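Long-range contacts in SnoN,Epimerase SnoN (Streptomyces nogalater, PDB 5EP9), which probably acts as a non-heme iron and 2-oxoglutarate-dependent epimerase in the biosynthesis of nogalamycin: residues G50-G55 / P104-L109; L61-R66 / L92-M97; C172-P177 / R206-L211; G194-P199 / R222-A227; D259-T264 / D278-L283. All blocks are in the same frame, centred on the assembly; numbering follows the deposited sequence.

Overall arrangement
The fold is a cupin-type double-stranded beta-helix, with iron and 2-oxoglutarate held between a large and a small antiparallel sheet. Interactions 3 and 4 share the small sheet and cross along the chain, their centres about 13 Å apart; T174 N and S226 O, 2.9 Å apart, probably hydrogen-bond between them. H225 of interaction 4 binds the iron, and the side chain of M173 in interaction 3 comes within about 4 Å of 2-oxoglutarate. Interaction 1, at the turn into helix 54-70, and interaction 2, on that helix, stand farther back, the side chains of I106 and A64 about 12 and 13 Å from that ligand. Interaction 5 touches both, R279 on L92 and L283 on A107.

Interaction 1: residues G50-G55 / P104-L109; sequences GVLDAG and PRIAAL
The carbonyl oxygen of G50 faces the guanidinium of R105, with G50 O 3.1 Å from R105 NH1 and the other two nitrogens farther off. This arginine is poorly ordered. Its chain runs extended from CG to NE, with CG trans to the backbone N (chi1 -171°), and that carries the flat group across to the turn, where V51 CA sits over the centre of one face. Below it the contact turns apolar. V51 CG2 carries the packing: it meets I106 CG1 at 4.0 Å and L109 CD1 at 3.9 Å, the valine crossing the isoleucine at about a right angle. L52 CD2 adds a looser touch on I106 CD1. Within the 14-202 part of the fusion, this packs the turn before helix 54-70 on the first turns of helix 104-114, while I106 also rests on strands 157-162 and 216-220 of the large sheet. The chemistry is split: aliphatic carbons of V51, I106 and L109 make the packing, and the poorly ordered, exposed arginine adds a less certain polar approach to G50 O.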
# COMPACT_ATOMS: atom_id res chain seq x y z
N GLY A 50 14.44 5.73 5.56
CA GLY A 50 15.36 6.23 4.53
C GLY A 50 15.44 5.29 3.33
O GLY A 50 16.45 4.99 2.84
N VAL A 51 14.29 4.79 2.92
CA VAL A 51 14.27 3.93 1.76
C VAL A 51 14.51 4.78 0.45
O VAL A 51 15.09 4.29 -0.49
CB VAL A 51 13.02 3.07 1.77
CG1 VAL A 51 11.82 3.76 1.17
CG2 VAL A 51 13.28 1.86 1.01
N LEU A 52 14.03 6.01 0.44
CA LEU A 52 14.32 6.99 -0.57
C LEU A 52 15.29 8.02 -0.06
O LEU A 52 15.24 8.42 1.12
CB LEU A 52 13.06 7.74 -0.98
CG LEU A 52 11.92 6.94 -1.58
CD1 LEU A 52 10.74 7.87 -1.96
CD2 LEU A 52 12.38 6.13 -2.78
N ASP A 53 16.21 8.43 -0.93
CA ASP A 53 17.10 9.51 -0.52
C ASP A 53 16.39 10.86 -0.64
O ASP A 53 15.26 10.89 -1.12
CB ASP A 53 18.47 9.39 -1.22
CG ASP A 53 18.40 9.68 -2.72
OD1 ASP A 53 17.57 10.49 -3.17
OD2 ASP A 53 19.33 9.13 -3.38
N ALA A 54 17.07 11.96 -0.31
CA ALA A 54 16.41 13.27 -0.27
C ALA A 54 16.01 13.74 -1.73
O ALA A 54 14.94 14.34 -1.90
CB ALA A 54 17.34 14.31 0.36
N GLY A 55 16.90 13.51 -2.68
CA GLY A 55 16.58 13.85 -4.07
C GLY A 55 15.36 13.10 -4.64
O GLY A 55 14.53 13.67 -5.38
N PRO A 104 14.03 -0.02 -7.22
CA PRO A 104 14.80 -1.25 -6.94
C PRO A 104 14.94 -1.64 -5.49
O PRO A 104 14.97 -2.83 -5.18
CB PRO A 104 16.25 -0.99 -7.56
CG PRO A 104 16.03 0.11 -8.55
CD PRO A 104 14.74 0.88 -8.14
N ARG A 105 15.16 -0.67 -4.65
CA ARG A 105 15.32 -0.95 -3.25
C ARG A 105 14.01 -1.38 -2.57
O ARG A 105 14.00 -2.28 -1.76
CB ARG A 105 15.94 0.28 -2.58
CG ARG A 105 16.34 -0.04 -1.17
CD ARG A 105 17.37 0.91 -0.61
NE ARG A 105 17.23 0.76 0.85
CZ ARG A 105 17.58 1.67 1.76
NH1 ARG A 105 18.12 2.84 1.38
NH2 ARG A 105 17.39 1.40 3.06
N ILE A 106 12.93 -0.68 -2.86
CA ILE A 106 11.63 -1.02 -2.35
C ILE A 106 11.24 -2.44 -2.79
O ILE A 106 10.74 -3.28 -2.02
CB ILE A 106 10.59 -0.00 -2.79
CG1 ILE A 106 10.90 1.32 -2.14
CG2 ILE A 106 9.16 -0.47 -2.38
CD1 ILE A 106 9.93 2.44 -2.40
N ALA A 107 11.53 -2.72 -4.08
CA ALA A 107 11.14 -3.99 -4.70
C ALA A 107 11.91 -5.09 -4.08
O ALA A 107 11.37 -6.18 -3.78
CB ALA A 107 11.45 -3.98 -6.19
N ALA A 108 13.22 -4.87 -3.94
CA ALA A 108 14.05 -5.89 -3.31
C ALA A 108 13.59 -6.22 -1.83
O ALA A 108 13.61 -7.37 -1.44
CB ALA A 108 15.51 -5.58 -3.35
N LEU A 109 13.25 -5.19 -1.07
CA LEU A 109 12.77 -5.37 0.26
C LEU A 109 11.47 -6.16 0.27
O LEU A 109 11.35 -7.08 1.00
CB LEU A 109 12.55 -4.04 0.94
CG LEU A 109 13.86 -3.43 1.39
CD1 LEU A 109 13.66 -1.95 1.73
CD2 LEU A 109 14.38 -4.16 2.64

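Interaction 2: residues L61-R66 / L92-M97; sequences LAEARR and LGSDTM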
# COMPACT_ATOMS: atom_id res chain seq x y z
N LEU A 61 7.75 13.70 -4.71
CA LEU A 61 6.83 14.62 -4.06
C LEU A 61 6.26 15.59 -5.08
O LEU A 61 5.08 15.82 -5.15
CB LEU A 61 7.52 15.39 -2.93
CG LEU A 61 6.69 16.52 -2.30
CD1 LEU A 61 5.33 16.04 -1.73
CD2 LEU A 61 7.52 17.17 -1.19
N ALA A 62 7.13 16.15 -5.93
CA ALA A 62 6.66 17.12 -6.91
C ALA A 62 5.68 16.44 -7.81
O ALA A 62 4.75 17.07 -8.31
CB ALA A 62 7.82 17.76 -7.78
N GLU A 63 6.01 15.24 -8.22
CA GLU A 63 5.16 14.54 -9.20
C GLU A 63 3.78 14.18 -8.48
O GLU A 63 2.73 14.30 -9.08
CB GLU A 63 5.83 13.29 -9.70
CG GLU A 63 4.92 12.44 -10.59
CD GLU A 63 4.70 13.00 -12.00
OE1 GLU A 63 5.12 14.13 -12.30
OE2 GLU A 63 4.03 12.29 -12.79
N ALA A 64 3.84 13.78 -7.23
CA ALA A 64 2.60 13.57 -6.43
C ALA A 64 1.73 14.79 -6.42
O ALA A 64 0.53 14.71 -6.75
CB ALA A 64 2.88 13.13 -5.03
N ARG A 65 2.36 15.94 -6.19
CA ARG A 65 1.59 17.21 -6.17
C ARG A 65 1.01 17.59 -7.51
O ARG A 65 -0.14 18.05 -7.59
CB ARG A 65 2.43 18.39 -5.72
CG ARG A 65 2.82 18.35 -4.23
CD ARG A 65 3.53 19.65 -3.84
NE ARG A 65 3.55 19.77 -2.40
CZ ARG A 65 4.61 20.03 -1.60
NH1 ARG A 65 5.84 20.33 -2.08
NH2 ARG A 65 4.42 20.02 -0.28
N ARG A 66 1.81 17.37 -8.54
CA ARG A 66 1.39 17.67 -9.90
C ARG A 66 0.16 16.83 -10.30
O ARG A 66 -0.77 17.33 -10.85
CB ARG A 66 2.52 17.40 -10.93
CG ARG A 66 2.22 17.91 -12.33
CD ARG A 66 3.25 17.40 -13.35
NE ARG A 66 3.19 15.93 -13.51
CZ ARG A 66 2.31 15.28 -14.25
NH1 ARG A 66 1.34 15.92 -14.86
NH2 ARG A 66 2.40 13.96 -14.38
N LEU A 92 0.06 4.05 -14.18
CA LEU A 92 -0.35 3.88 -15.59
C LEU A 92 -0.19 5.15 -16.38
O LEU A 92 0.15 5.08 -17.50
CB LEU A 92 -1.80 3.37 -15.77
CG LEU A 92 -2.16 2.03 -15.08
CD1 LEU A 92 -3.64 1.67 -15.30
CD2 LEU A 92 -1.20 0.92 -15.57
N GLY A 93 -0.48 6.28 -15.78
CA GLY A 93 -0.35 7.60 -16.43
C GLY A 93 0.96 8.39 -16.15
O GLY A 93 1.29 9.28 -16.87
N SER A 94 1.76 7.94 -15.22
CA SER A 94 2.97 8.63 -14.86
C SER A 94 4.15 7.70 -14.79
O SER A 94 4.22 6.84 -13.94
CB SER A 94 2.75 9.23 -13.44
OG SER A 94 4.00 9.69 -12.91
N ASP A 95 5.06 7.87 -15.69
CA ASP A 95 6.29 7.09 -15.64
C ASP A 95 6.98 7.28 -14.18
O ASP A 95 7.65 6.38 -13.72
CB ASP A 95 7.23 7.53 -16.75
CG ASP A 95 6.62 7.13 -18.17
OD1 ASP A 95 5.71 6.26 -18.15
OD2 ASP A 95 7.02 7.64 -19.24
N THR A 96 6.95 8.50 -13.65
CA THR A 96 7.73 8.87 -12.58
C THR A 96 7.14 8.00 -11.35
O THR A 96 7.86 7.29 -10.70
CB THR A 96 7.65 10.39 -12.31
OG1 THR A 96 8.37 11.08 -13.32
CG2 THR A 96 8.28 10.73 -10.97
N MET A 97 5.84 7.94 -11.26
CA MET A 97 5.24 7.03 -10.40
C MET A 97 5.48 5.53 -10.67
O MET A 97 5.65 4.74 -9.72
CB MET A 97 3.71 7.35 -10.19
CG MET A 97 3.47 8.70 -9.53
SD MET A 97 4.37 8.74 -7.95
CE MET A 97 4.22 10.44 -7.52
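E63 reaches from helix 54-70 to the N-cap of helix 95-101, where S94 OG donates to E63 OE2 at 2.6 Å. The same serine oxygen caps the helix, accepting from M97 N at 3.0 Å in a nearly straight bond (176°) and weakly from T96 N. The S94 hydroxyl is thus committed both ways, its proton to the glutamate and its oxygen to the helix start.

The glutamate gets there by a bend: CG is trans to the backbone N (chi1 173°), then chi2 near 74° turns the carboxylate along its own helix toward R66. The arginine takes it side-on, NE to E63 OE1 at 2.9 Å and NH2 to E63 OE2 at 2.8 Å, with E63 CD in the guanidinium plane. E63 OE2 therefore has two donors, S94 on its anti side and R66 on its syn side, coming from opposite faces of the carboxylate. Such a grip should fix the rotation of the group and probably favours its charged form.

Below the polar end, T96 CG2 packs on E63 CB at 3.8 Å. M97, bent at chi2, slides past the glutamate stem, and A64 and M97 both also lie on V125 of strand 118-128. All this is within the 14-202 part of the fusion. The M97 methyl ends over the helix backbone, CE 3.4 Å from A64 N and 3.9 Å from A64 CB.

Interaction 3: residues C172-P177 / R206-L211; sequences CMTFVP and RVTVPL. With ACT (acetate ion), chain G.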
# COMPACT_ATOMS: atom_id res chain seq x y z
N CYS A 172 -0.39 9.59 10.58
CA CYS A 172 0.38 8.40 10.35
C CYS A 172 -0.50 7.21 10.62
O CYS A 172 -1.60 7.33 11.18
CB CYS A 172 1.69 8.34 11.18
SG CYS A 172 1.42 8.01 12.93
N MET A 173 0.04 6.05 10.30
CA MET A 173 -0.69 4.76 10.47
C MET A 173 -0.48 4.12 11.84
O MET A 173 0.54 4.33 12.47
CB MET A 173 -0.35 3.77 9.35
CG MET A 173 -0.81 4.33 7.98
SD MET A 173 -1.34 3.06 6.79
CE MET A 173 0.28 2.70 6.34
N THR A 174 -1.45 3.28 12.17
CA THR A 174 -1.43 2.38 13.33
C THR A 174 -1.68 0.97 12.82
O THR A 174 -2.53 0.76 11.97
CB THR A 174 -2.51 2.80 14.31
OG1 THR A 174 -2.18 4.12 14.77
CG2 THR A 174 -2.67 1.84 15.51
N PHE A 175 -0.93 0.01 13.37
CA PHE A 175 -1.03 -1.36 13.00
C PHE A 175 -1.31 -2.21 14.22
O PHE A 175 -0.94 -1.84 15.36
CB PHE A 175 0.31 -1.84 12.40
CG PHE A 175 0.77 -1.04 11.22
CD1 PHE A 175 0.38 -1.35 9.95
CD2 PHE A 175 1.63 -0.02 11.41
CE1 PHE A 175 0.85 -0.59 8.83
CE2 PHE A 175 2.08 0.75 10.34
CZ PHE A 175 1.69 0.44 9.03
N VAL A 176 -1.99 -3.35 14.04
CA VAL A 176 -2.23 -4.28 15.22
C VAL A 176 -1.33 -5.46 15.04
O VAL A 176 -1.56 -6.30 14.16
CB VAL A 176 -3.65 -4.77 15.24
CG1 VAL A 176 -3.86 -5.68 16.42
CG2 VAL A 176 -4.63 -3.61 15.34
N PRO A 177 -0.24 -5.53 15.80
CA PRO A 177 0.77 -6.52 15.47
C PRO A 177 0.22 -7.89 15.69
O PRO A 177 -0.52 -8.12 16.69
CB PRO A 177 1.97 -6.22 16.41
CG PRO A 177 1.52 -5.14 17.28
CD PRO A 177 0.31 -4.48 16.68
N ARG A 206 -1.84 -1.89 19.95
CA ARG A 206 -1.73 -1.20 18.69
C ARG A 206 -0.55 -0.29 18.64
O ARG A 206 -0.28 0.34 19.60
CB ARG A 206 -2.98 -0.35 18.48
CG ARG A 206 -4.24 -1.22 18.36
CD ARG A 206 -5.08 -0.98 19.50
NE ARG A 206 -6.22 -1.86 19.68
CZ ARG A 206 -7.47 -1.56 19.34
NH1 ARG A 206 -7.79 -0.50 18.59
NH2 ARG A 206 -8.41 -2.36 19.72
N VAL A 207 0.10 -0.22 17.50
CA VAL A 207 1.35 0.49 17.37
C VAL A 207 1.24 1.54 16.28
O VAL A 207 0.96 1.25 15.16
CB VAL A 207 2.52 -0.44 16.97
CG1 VAL A 207 3.83 0.36 16.89
CG2 VAL A 207 2.69 -1.59 17.97
N THR A 208 1.38 2.77 16.70
CA THR A 208 1.31 3.93 15.89
C THR A 208 2.73 4.26 15.50
O THR A 208 3.62 4.38 16.30
CB THR A 208 0.64 5.10 16.69
OG1 THR A 208 -0.68 4.66 17.01
CG2 THR A 208 0.57 6.36 15.81
N VAL A 209 2.90 4.47 14.19
CA VAL A 209 4.22 4.59 13.57
C VAL A 209 4.39 5.88 12.81
O VAL A 209 4.20 5.92 11.60
CB VAL A 209 4.45 3.43 12.60
CG1 VAL A 209 5.88 3.42 12.02
CG2 VAL A 209 4.21 2.13 13.37
N PRO A 210 4.84 6.89 13.49
CA PRO A 210 5.21 8.09 12.72
C PRO A 210 6.43 7.83 11.80
O PRO A 210 7.28 7.01 12.12
CB PRO A 210 5.49 9.12 13.77
CG PRO A 210 5.71 8.35 15.00
CD PRO A 210 5.07 7.06 14.91
N LEU A 211 6.46 8.58 10.72
CA LEU A 211 7.48 8.36 9.66
C LEU A 211 8.07 9.68 9.26
O LEU A 211 7.33 10.63 9.02
CB LEU A 211 6.80 7.77 8.39
CG LEU A 211 6.17 6.43 8.51
CD1 LEU A 211 5.58 6.05 7.16
CD2 LEU A 211 7.21 5.40 8.93
C ACT G . -6.19 0.99 15.42
O ACT G . -6.68 2.04 14.99
OXT ACT G . -5.95 0.87 16.64
CH3 ACT G . -5.85 -0.08 14.43
O HOH W 1 2.66 5.50 9.33
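Two threonine hydroxyls bond to each other across neighbouring strands: T174 OG1 and T208 OG1 are 2.7 Å apart. The pair is antiparallel and non-hydrogen-bonded, so the side chains join where the backbones do not. In each, OG1 sits trans to the carbonyl carbon (chi1 -63° in T174, -62° in T208), which turns both hydroxyls into the gap between the strands.

F175 and V207 form a hydrogen-bonded pair, F175 N to V207 O and V207 N to F175 O, both 2.9 Å. V209 N gives a nearly straight bond to M173 O, while a water bridges M173 N and V209 O at 2.8 Å from each. C172 SG lies against T208 CG2.

On the face away from the threonines, V209 CG2 meets the F175 ring at its edge, 3.9 Å from CD2, and Y45 stacks on that ring. The V207 and P177 side chains cross at about a right angle, V207 CG2 touching P177 CG. R206 NH1 donates to an acetate, probably from the crystallisation liquor, at 3.0 Å.

Strand 207-209 is the outer strand of the cupin small sheet, and M173 on the strand beside it lines the 2-oxoglutarate pocket. The pairing joins the 14-202 and 203-305 parts of the fusion. Chemically the seam is mixed: backbone bonds, a hydroxyl pair and one water share the polar work, while F175 packs on V209.

Interaction 4: residues G194-P199 / R222-A227; sequences GAFTRP and RTVHSA. With FE (Fe (III) ion), chain F; AKG (2-oxoglutaric acid), chain E; ACT (acetate ion), chain G.
Chi1 of V224 (175°) splits its methyls, CG1 trans to the backbone N and CG2 beside it, so that one goes to A195 and F196 and the other to R198. CG1 sits 4.0 Å from A195 CB and 4.1 Å from F196 CZ; CG2 meets R198 NH2 at the edge of the guanidinium, in its plane. A type II turn from G194 to T197 presents A195 and F196, with R198 just after it.

R198, bent at chi3, forms a salt bridge with E201. Its approach to the R222 guanidinium is doubtful, since R222 takes two conformers; in the one described here R222 pairs with D184. A water links R198 NH1 (2.9 Å) to the backbone R222 O (2.6 Å).

The rim of the F196 ring faces the methyl of an acetate, probably from the crystallisation liquor, in plane, while S226 OG donates to the acetate's O. With F196 cut back to an alanine, the turn is likely to lose its packing on V224 CG1.

Behind V224 the strand turns H225 the other way. H225 ND1 donates to T223 O at 2.9 Å, almost exactly in the ring plane, which should help hold NE2 toward the iron, 2.1 Å away. The contact joins the 14-202 and 203-305 parts of the fusion. With H142 and D144, H225 makes the two-histidine, one-carboxylate facial triad of 2-oxoglutarate-dependent iron enzymes.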
# COMPACT_ATOMS: atom_id res chain seq x y z
N GLY A 194 -14.36 -6.62 8.57
CA GLY A 194 -14.33 -7.32 9.88
C GLY A 194 -13.15 -7.13 10.85
O GLY A 194 -12.91 -8.00 11.71
N ALA A 195 -12.48 -5.97 10.79
CA ALA A 195 -11.56 -5.57 11.84
C ALA A 195 -12.24 -5.47 13.22
O ALA A 195 -13.33 -4.91 13.40
CB ALA A 195 -10.91 -4.25 11.54
N PHE A 196 -11.49 -5.97 14.20
CA PHE A 196 -11.92 -5.99 15.64
C PHE A 196 -13.15 -6.80 15.90
O PHE A 196 -13.83 -6.51 16.82
CB PHE A 196 -11.98 -4.57 16.26
CG PHE A 196 -10.66 -3.87 16.24
CD1 PHE A 196 -9.57 -4.42 16.88
CD2 PHE A 196 -10.48 -2.70 15.52
CE1 PHE A 196 -8.32 -3.80 16.82
CE2 PHE A 196 -9.23 -2.08 15.47
CZ PHE A 196 -8.14 -2.64 16.10
N THR A 197 -13.43 -7.82 15.07
CA THR A 197 -14.62 -8.74 15.29
C THR A 197 -14.22 -10.12 15.81
O THR A 197 -15.01 -10.82 16.23
CB THR A 197 -15.44 -8.98 13.98
OG1 THR A 197 -14.63 -9.63 12.95
CG2 THR A 197 -16.04 -7.64 13.43
N ARG A 198 -12.98 -10.52 15.75
CA ARG A 198 -12.57 -11.82 16.22
C ARG A 198 -12.36 -11.80 17.72
O ARG A 198 -12.14 -10.75 18.32
CB ARG A 198 -11.33 -12.24 15.48
CG ARG A 198 -11.73 -12.50 14.06
CD ARG A 198 -10.62 -12.31 13.13
NE ARG A 198 -10.22 -10.92 12.96
CZ ARG A 198 -9.30 -10.54 12.08
NH1 ARG A 198 -8.78 -11.44 11.23
NH2 ARG A 198 -8.93 -9.26 12.01
N PRO A 199 -12.52 -12.96 18.37
CA PRO A 199 -12.54 -12.95 19.85
C PRO A 199 -11.15 -12.61 20.39
O PRO A 199 -10.13 -12.99 19.80
CB PRO A 199 -13.02 -14.37 20.21
CG PRO A 199 -13.20 -15.12 18.89
CD PRO A 199 -12.63 -14.33 17.79
N ARG A 222 -3.34 -9.03 5.51
CA ARG A 222 -4.20 -9.43 6.64
C ARG A 222 -3.97 -8.59 7.93
O ARG A 222 -4.69 -8.75 8.91
CB ARG A 222 -4.13 -10.94 6.93
CG ARG A 222 -4.76 -11.82 5.81
CD ARG A 222 -5.08 -13.28 6.09
NE ARG A 222 -5.94 -13.51 7.25
CZ ARG A 222 -7.22 -13.76 7.18
NH1 ARG A 222 -7.85 -13.86 6.01
NH2 ARG A 222 -7.87 -13.94 8.32
N THR A 223 -2.99 -7.67 7.90
CA THR A 223 -2.73 -6.85 9.09
C THR A 223 -3.76 -5.75 9.24
O THR A 223 -3.99 -5.00 8.30
CB THR A 223 -1.37 -6.26 9.03
OG1 THR A 223 -0.41 -7.32 8.97
CG2 THR A 223 -1.08 -5.36 10.23
N VAL A 224 -4.38 -5.64 10.41
CA VAL A 224 -5.31 -4.58 10.67
C VAL A 224 -4.53 -3.28 10.87
O VAL A 224 -3.54 -3.25 11.58
CB VAL A 224 -6.17 -4.87 11.94
CG1 VAL A 224 -7.05 -3.68 12.26
CG2 VAL A 224 -7.03 -6.08 11.73
N HIS A 225 -4.98 -2.24 10.19
CA HIS A 225 -4.35 -0.96 10.20
C HIS A 225 -5.36 0.13 10.01
O HIS A 225 -6.46 -0.05 9.53
CB HIS A 225 -3.23 -0.82 9.17
CG HIS A 225 -3.67 -1.07 7.74
ND1 HIS A 225 -3.99 -2.32 7.31
CD2 HIS A 225 -3.91 -0.24 6.71
CE1 HIS A 225 -4.43 -2.25 6.07
NE2 HIS A 225 -4.32 -1.01 5.65
N SER A 226 -4.97 1.29 10.50
CA SER A 226 -5.78 2.49 10.41
C SER A 226 -4.86 3.70 10.29
O SER A 226 -3.64 3.56 10.31
CB SER A 226 -6.62 2.63 11.71
OG SER A 226 -5.81 2.94 12.79
N ALA A 227 -5.43 4.89 10.28
CA ALA A 227 -4.63 6.08 10.25
C ALA A 227 -5.39 7.21 10.84
O ALA A 227 -6.65 7.28 10.74
CB ALA A 227 -4.20 6.46 8.79
FE FE F . -5.30 -0.39 3.87
C1 AKG E . -3.18 1.03 2.97
O1 AKG E . -3.50 -0.18 2.85
O2 AKG E . -2.11 1.49 2.50
C2 AKG E . -4.06 1.95 3.74
O5 AKG E . -5.11 1.50 4.23
C3 AKG E . -3.61 3.42 3.86
C4 AKG E . -4.42 4.30 4.81
C5 AKG E . -3.99 5.75 4.90
O3 AKG E . -2.98 6.13 4.29
O4 AKG E . -4.70 6.57 5.56
C ACT G . -6.19 0.99 15.42
O ACT G . -6.68 2.04 14.99
OXT ACT G . -5.95 0.87 16.64
CH3 ACT G . -5.85 -0.08 14.43
O HOH W 2 -6.91 -9.77 9.87
O HOH W 3 -6.23 0.34 2.16

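Interaction 5: residues D259-T264 / D278-L283; sequences DDLPGT and DRFPLL
R279 meets P262 side-on: NE and NH2 both donate to P262 O, each at 2.8 Å, and the oxygen lies in the guanidinium plane. Both donors come in the carbonyl plane too, so the two flat groups are nearly coplanar, with bonds bent to about 145° because one atom serves two nitrogens. A bend at chi2 carries NE and NH2 to that oxygen.

Closer to the backbone, chi1 (178°) sets CG trans to the backbone N and over the next residue: R279 CG stands 3.6 Å above the F280 ring, offset toward its rim. F280 CZ in turn lies beneath one face of the guanidinium. Two carbons of the opposite loop close on the same end of the ring, T264 CG2 at 3.8 Å and L261 CD1 at 4.0 Å from CZ, the leucine crossing the ring at about a right angle.

These are two loops of the 203-305 part of the fusion, packed beside the large sheet of the cupin fold, where F280 also touches F121 and M244. A leucine in place of R279 removes both donors to P262 O, and the 259-264 loop would probably be freer to shift.

G263 has a positive phi (73°), and a side chain there would press on R279 NE. T264 OG1 holds the turn from within, donating to L261 O at 2.8 Å.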
# COMPACT_ATOMS: atom_id res chain seq x y z
N ASP A 259 -13.34 -4.86 -8.79
CA ASP A 259 -13.07 -5.89 -9.81
C ASP A 259 -12.64 -5.34 -11.15
O ASP A 259 -12.04 -6.05 -11.92
CB ASP A 259 -14.29 -6.81 -9.92
CG ASP A 259 -14.51 -7.61 -8.64
OD1 ASP A 259 -13.64 -7.57 -7.75
OD2 ASP A 259 -15.52 -8.30 -8.52
N ASP A 260 -12.97 -4.09 -11.41
CA ASP A 260 -12.78 -3.42 -12.72
C ASP A 260 -11.39 -2.85 -12.76
O ASP A 260 -11.11 -1.91 -12.09
CB ASP A 260 -13.81 -2.32 -12.89
CG ASP A 260 -13.72 -1.61 -14.20
OD1 ASP A 260 -13.58 -2.27 -15.25
OD2 ASP A 260 -13.83 -0.35 -14.20
N LEU A 261 -10.49 -3.52 -13.44
CA LEU A 261 -9.08 -3.15 -13.39
C LEU A 261 -8.84 -2.37 -14.67
O LEU A 261 -8.97 -2.92 -15.78
CB LEU A 261 -8.19 -4.35 -13.34
CG LEU A 261 -8.41 -5.27 -12.17
CD1 LEU A 261 -7.41 -6.43 -12.19
CD2 LEU A 261 -8.31 -4.50 -10.88
N PRO A 262 -8.46 -1.10 -14.55
CA PRO A 262 -8.14 -0.34 -15.77
C PRO A 262 -6.81 -0.82 -16.39
O PRO A 262 -5.97 -1.44 -15.73
CB PRO A 262 -7.99 1.09 -15.27
CG PRO A 262 -7.60 0.94 -13.87
CD PRO A 262 -8.26 -0.30 -13.33
N GLY A 263 -6.71 -0.56 -17.68
CA GLY A 263 -5.50 -0.85 -18.48
C GLY A 263 -5.28 -2.32 -18.76
O GLY A 263 -4.14 -2.74 -18.90
N THR A 264 -6.35 -3.11 -18.79
CA THR A 264 -6.28 -4.58 -18.95
C THR A 264 -7.01 -5.05 -20.16
O THR A 264 -7.42 -6.20 -20.18
CB THR A 264 -6.85 -5.36 -17.73
OG1 THR A 264 -8.20 -4.97 -17.45
CG2 THR A 264 -6.02 -5.10 -16.48
N ASP A 278 3.51 -6.18 -18.76
CA ASP A 278 3.72 -4.75 -18.44
C ASP A 278 2.72 -4.12 -17.54
O ASP A 278 3.06 -3.23 -16.79
CB ASP A 278 3.66 -3.88 -19.76
CG ASP A 278 4.93 -3.95 -20.56
OD1 ASP A 278 5.93 -4.41 -19.95
OD2 ASP A 278 4.96 -3.57 -21.78
N ARG A 279 1.49 -4.54 -17.64
CA ARG A 279 0.44 -4.03 -16.76
C ARG A 279 0.58 -4.48 -15.27
O ARG A 279 0.15 -3.82 -14.36
CB ARG A 279 -0.91 -4.46 -17.33
CG ARG A 279 -2.11 -4.05 -16.48
CD ARG A 279 -2.10 -2.57 -16.12
NE ARG A 279 -3.28 -2.26 -15.35
CZ ARG A 279 -3.38 -2.39 -14.02
NH1 ARG A 279 -2.34 -2.75 -13.27
NH2 ARG A 279 -4.57 -2.13 -13.43
N PHE A 280 1.23 -5.62 -15.08
CA PHE A 280 1.42 -6.27 -13.73
C PHE A 280 2.83 -6.76 -13.60
O PHE A 280 3.07 -7.95 -13.52
CB PHE A 280 0.46 -7.42 -13.50
CG PHE A 280 -0.98 -7.03 -13.62
CD1 PHE A 280 -1.59 -6.29 -12.65
CD2 PHE A 280 -1.77 -7.46 -14.71
CE1 PHE A 280 -2.94 -5.94 -12.73
CE2 PHE A 280 -3.11 -7.11 -14.81
CZ PHE A 280 -3.70 -6.35 -13.80
N PRO A 281 3.79 -5.82 -13.64
CA PRO A 281 5.15 -6.25 -13.97
C PRO A 281 5.80 -7.00 -12.85
O PRO A 281 5.70 -6.60 -11.67
CB PRO A 281 5.88 -4.91 -14.28
CG PRO A 281 5.12 -3.92 -13.43
CD PRO A 281 3.69 -4.36 -13.61
N LEU A 282 6.61 -7.96 -13.22
CA LEU A 282 7.56 -8.55 -12.33
C LEU A 282 8.46 -7.45 -11.72
O LEU A 282 8.92 -6.59 -12.41
CB LEU A 282 8.41 -9.57 -13.04
CG LEU A 282 7.70 -10.86 -13.51
CD1 LEU A 282 8.53 -11.60 -14.54
CD2 LEU A 282 7.35 -11.72 -12.29
N LEU A 283 8.71 -7.50 -10.41
CA LEU A 283 9.63 -6.58 -9.78
C LEU A 283 11.08 -6.88 -10.05
O LEU A 283 11.91 -6.05 -9.85
CB LEU A 283 9.43 -6.54 -8.26
CG LEU A 283 8.06 -6.21 -7.74
CD1 LEU A 283 8.10 -5.96 -6.26
CD2 LEU A 283 7.38 -5.06 -8.46